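Long-range contact in putative NADH-flavin reductase (Streptococcus pneumoniae TIGR4, PDB 4R01), which is a putative NADH-flavin reductase that probably binds a nicotinamide dinucleotide in its Rossmann fold and probably transfers electrons from NADH to a flavin: residues K3-A8 / T29-S34. Sequence-based numbering, arbitrary orientation.
Sequences KLAVIA and TAIVRS. With SO4 (sulfate ion), chain C.
Leu4 O accepts a hydrogen bond from Thr29 N (2.8 Å), one rung of a parallel ladder that also pairs Leu4 with Glu27 and in which Thr29 O then receives Val6 N at 3.0 Å. Farther along, Val6 O takes Ile31 N at 3.1 Å. Ile31 O closes the ladder on Ala8 N (2.9 Å), where the bond is more bent (141° at the hydrogen), as the chain leaves strand 3-7. At this end a sulfate, likely picked up from the crystallisation solution, accepts a long hydrogen bond from Arg33 N at O4 (3.3 Å) and a weak one from Arg33 NE at O2; the bend of the arginine chain at chi3 (-63°) brings NE back toward sulfate O2. Asn10 N is a further donor to the anion. Strands 3-7 and 27-32, joined through helix 12-24, form the first beta-alpha-beta unit of the Rossmann fold. The sulfate sits at their C-terminal ends, where such folds bind the dinucleotide, a position consistent with that of a cofactor phosphate. On the sheet face bearing Ala5, Ile7 and Thr29, the Ile7 and Ile31 side chains run side by side and meet through their CD1 methyls (3.9 Å). Ile31 is extended at chi2 (-178°), and its CD1 also lies loosely against Ala5 CB, at 4.4 Å. Val62 and Ile44, from the strands flanking the pair, continue this apolar layer, while Val6 and Ala30 line the other face.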
loop_
_atom_site.group_PDB
_atom_site.type_symbol
_atom_site.label_atom_id
_atom_site.label_comp_id
_atom_site.label_asym_id
_atom_site.label_seq_id
_atom_site.Cartn_x
_atom_site.Cartn_y
_atom_site.Cartn_z
ATOM N N LYS A 3 -38.513 -17.700 5.943
ATOM C CA LYS A 3 -38.493 -17.611 7.397
ATOM C C LYS A 3 -37.057 -17.714 7.898
ATOM O O LYS A 3 -36.447 -18.784 7.859
ATOM C CB LYS A 3 -39.371 -18.696 8.025
ATOM C CG LYS A 3 -39.464 -19.977 7.213
ATOM C CD LYS A 3 -40.559 -20.890 7.748
ATOM C CE LYS A 3 -41.916 -20.200 7.740
ATOM N NZ LYS A 3 -42.987 -21.072 8.302
ATOM N N LEU A 4 -36.523 -16.591 8.363
ATOM C CA LEU A 4 -35.115 -16.502 8.728
ATOM C C LEU A 4 -34.907 -16.295 10.221
ATOM O O LEU A 4 -35.678 -15.596 10.880
ATOM C CB LEU A 4 -34.447 -15.364 7.957
ATOM C CG LEU A 4 -34.690 -15.371 6.448
ATOM C CD1 LEU A 4 -34.039 -14.164 5.790
ATOM C CD2 LEU A 4 -34.186 -16.667 5.835
ATOM N N ALA A 5 -33.856 -16.912 10.748
ATOM C CA ALA A 5 -33.450 -16.696 12.127
ATOM C C ALA A 5 -32.106 -15.979 12.150
ATOM O O ALA A 5 -31.167 -16.376 11.455
ATOM C CB ALA A 5 -33.369 -18.013 12.879
ATOM N N VAL A 6 -32.020 -14.912 12.938
ATOM C CA VAL A 6 -30.781 -14.158 13.052
ATOM C C VAL A 6 -30.259 -14.180 14.484
ATOM O O VAL A 6 -30.859 -13.593 15.384
ATOM C CB VAL A 6 -30.961 -12.698 12.598
ATOM C CG1 VAL A 6 -29.661 -11.929 12.767
ATOM C CG2 VAL A 6 -31.429 -12.646 11.152
ATOM N N ILE A 7 -29.141 -14.870 14.683
ATOM C CA ILE A 7 -28.492 -14.938 15.985
ATOM C C ILE A 7 -27.762 -13.625 16.263
ATOM O O ILE A 7 -27.101 -13.083 15.376
ATOM C CB ILE A 7 -27.505 -16.126 16.066
ATOM C CG1 ILE A 7 -28.248 -17.425 16.384
ATOM C CG2 ILE A 7 -26.456 -15.890 17.141
ATOM C CD1 ILE A 7 -29.078 -17.973 15.249
ATOM N N ALA A 8 -27.907 -13.122 17.490
ATOM C CA ALA A 8 -27.333 -11.841 17.912
ATOM C C ALA A 8 -27.897 -10.686 17.090
ATOM O O ALA A 8 -27.152 -9.880 16.535
ATOM C CB ALA A 8 -25.806 -11.873 17.823
ATOM N N THR A 29 -37.157 -14.152 12.781
ATOM C CA THR A 29 -37.080 -14.441 14.204
ATOM C C THR A 29 -35.739 -13.974 14.746
ATOM O O THR A 29 -34.689 -14.352 14.229
ATOM C CB THR A 29 -37.252 -15.944 14.494
ATOM O OG1 THR A 29 -38.576 -16.358 14.137
ATOM C CG2 THR A 29 -37.016 -16.233 15.969
ATOM N N ALA A 30 -35.774 -13.148 15.784
ATOM C CA ALA A 30 -34.545 -12.690 16.417
ATOM C C ALA A 30 -34.190 -13.564 17.612
ATOM O O ALA A 30 -34.980 -13.712 18.543
ATOM C CB ALA A 30 -34.674 -11.243 16.848
ATOM N N ILE A 31 -33.003 -14.151 17.577
ATOM C CA ILE A 31 -32.502 -14.900 18.718
ATOM C C ILE A 31 -31.480 -14.040 19.446
ATOM O O ILE A 31 -30.382 -13.800 18.944
ATOM C CB ILE A 31 -31.888 -16.240 18.292
ATOM C CG1 ILE A 31 -32.953 -17.095 17.598
ATOM C CG2 ILE A 31 -31.305 -16.966 19.493
ATOM C CD1 ILE A 31 -32.475 -18.461 17.164
ATOM N N VAL A 32 -31.864 -13.564 20.626
ATOM C CA VAL A 32 -31.087 -12.568 21.354
ATOM C C VAL A 32 -30.859 -12.957 22.812
ATOM O O VAL A 32 -31.416 -13.942 23.303
ATOM C CB VAL A 32 -31.782 -11.191 21.316
ATOM C CG1 VAL A 32 -31.874 -10.675 19.892
ATOM C CG2 VAL A 32 -33.167 -11.288 21.935
ATOM N N ARG A 33 -30.047 -12.165 23.506
ATOM C CA ARG A 33 -29.727 -12.423 24.904
ATOM C C ARG A 33 -30.432 -11.437 25.831
ATOM O O ARG A 33 -30.767 -11.773 26.965
ATOM C CB ARG A 33 -28.214 -12.363 25.122
ATOM C CG ARG A 33 -27.436 -13.425 24.359
ATOM C CD ARG A 33 -25.935 -13.254 24.539
ATOM N NE ARG A 33 -25.459 -11.987 23.990
ATOM C CZ ARG A 33 -24.193 -11.580 24.031
ATOM N NH1 ARG A 33 -23.267 -12.344 24.594
ATOM N NH2 ARG A 33 -23.852 -10.411 23.507
ATOM N N SER A 34 -30.652 -10.218 25.346
ATOM C CA SER A 34 -31.348 -9.200 26.128
ATOM C C SER A 34 -32.580 -8.695 25.381
ATOM O O SER A 34 -33.055 -9.346 24.450
ATOM C CB SER A 34 -30.413 -8.035 26.458
ATOM O OG SER A 34 -29.921 -7.426 25.278
HETATM S S SO4 C . -27.644 -10.212 21.246
HETATM O O1 SO4 C . -28.724 -10.166 20.266
HETATM O O2 SO4 C . -27.201 -11.594 21.408
HETATM O O3 SO4 C . -26.534 -9.391 20.776
HETATM O O4 SO4 C . -28.115 -9.689 22.526
#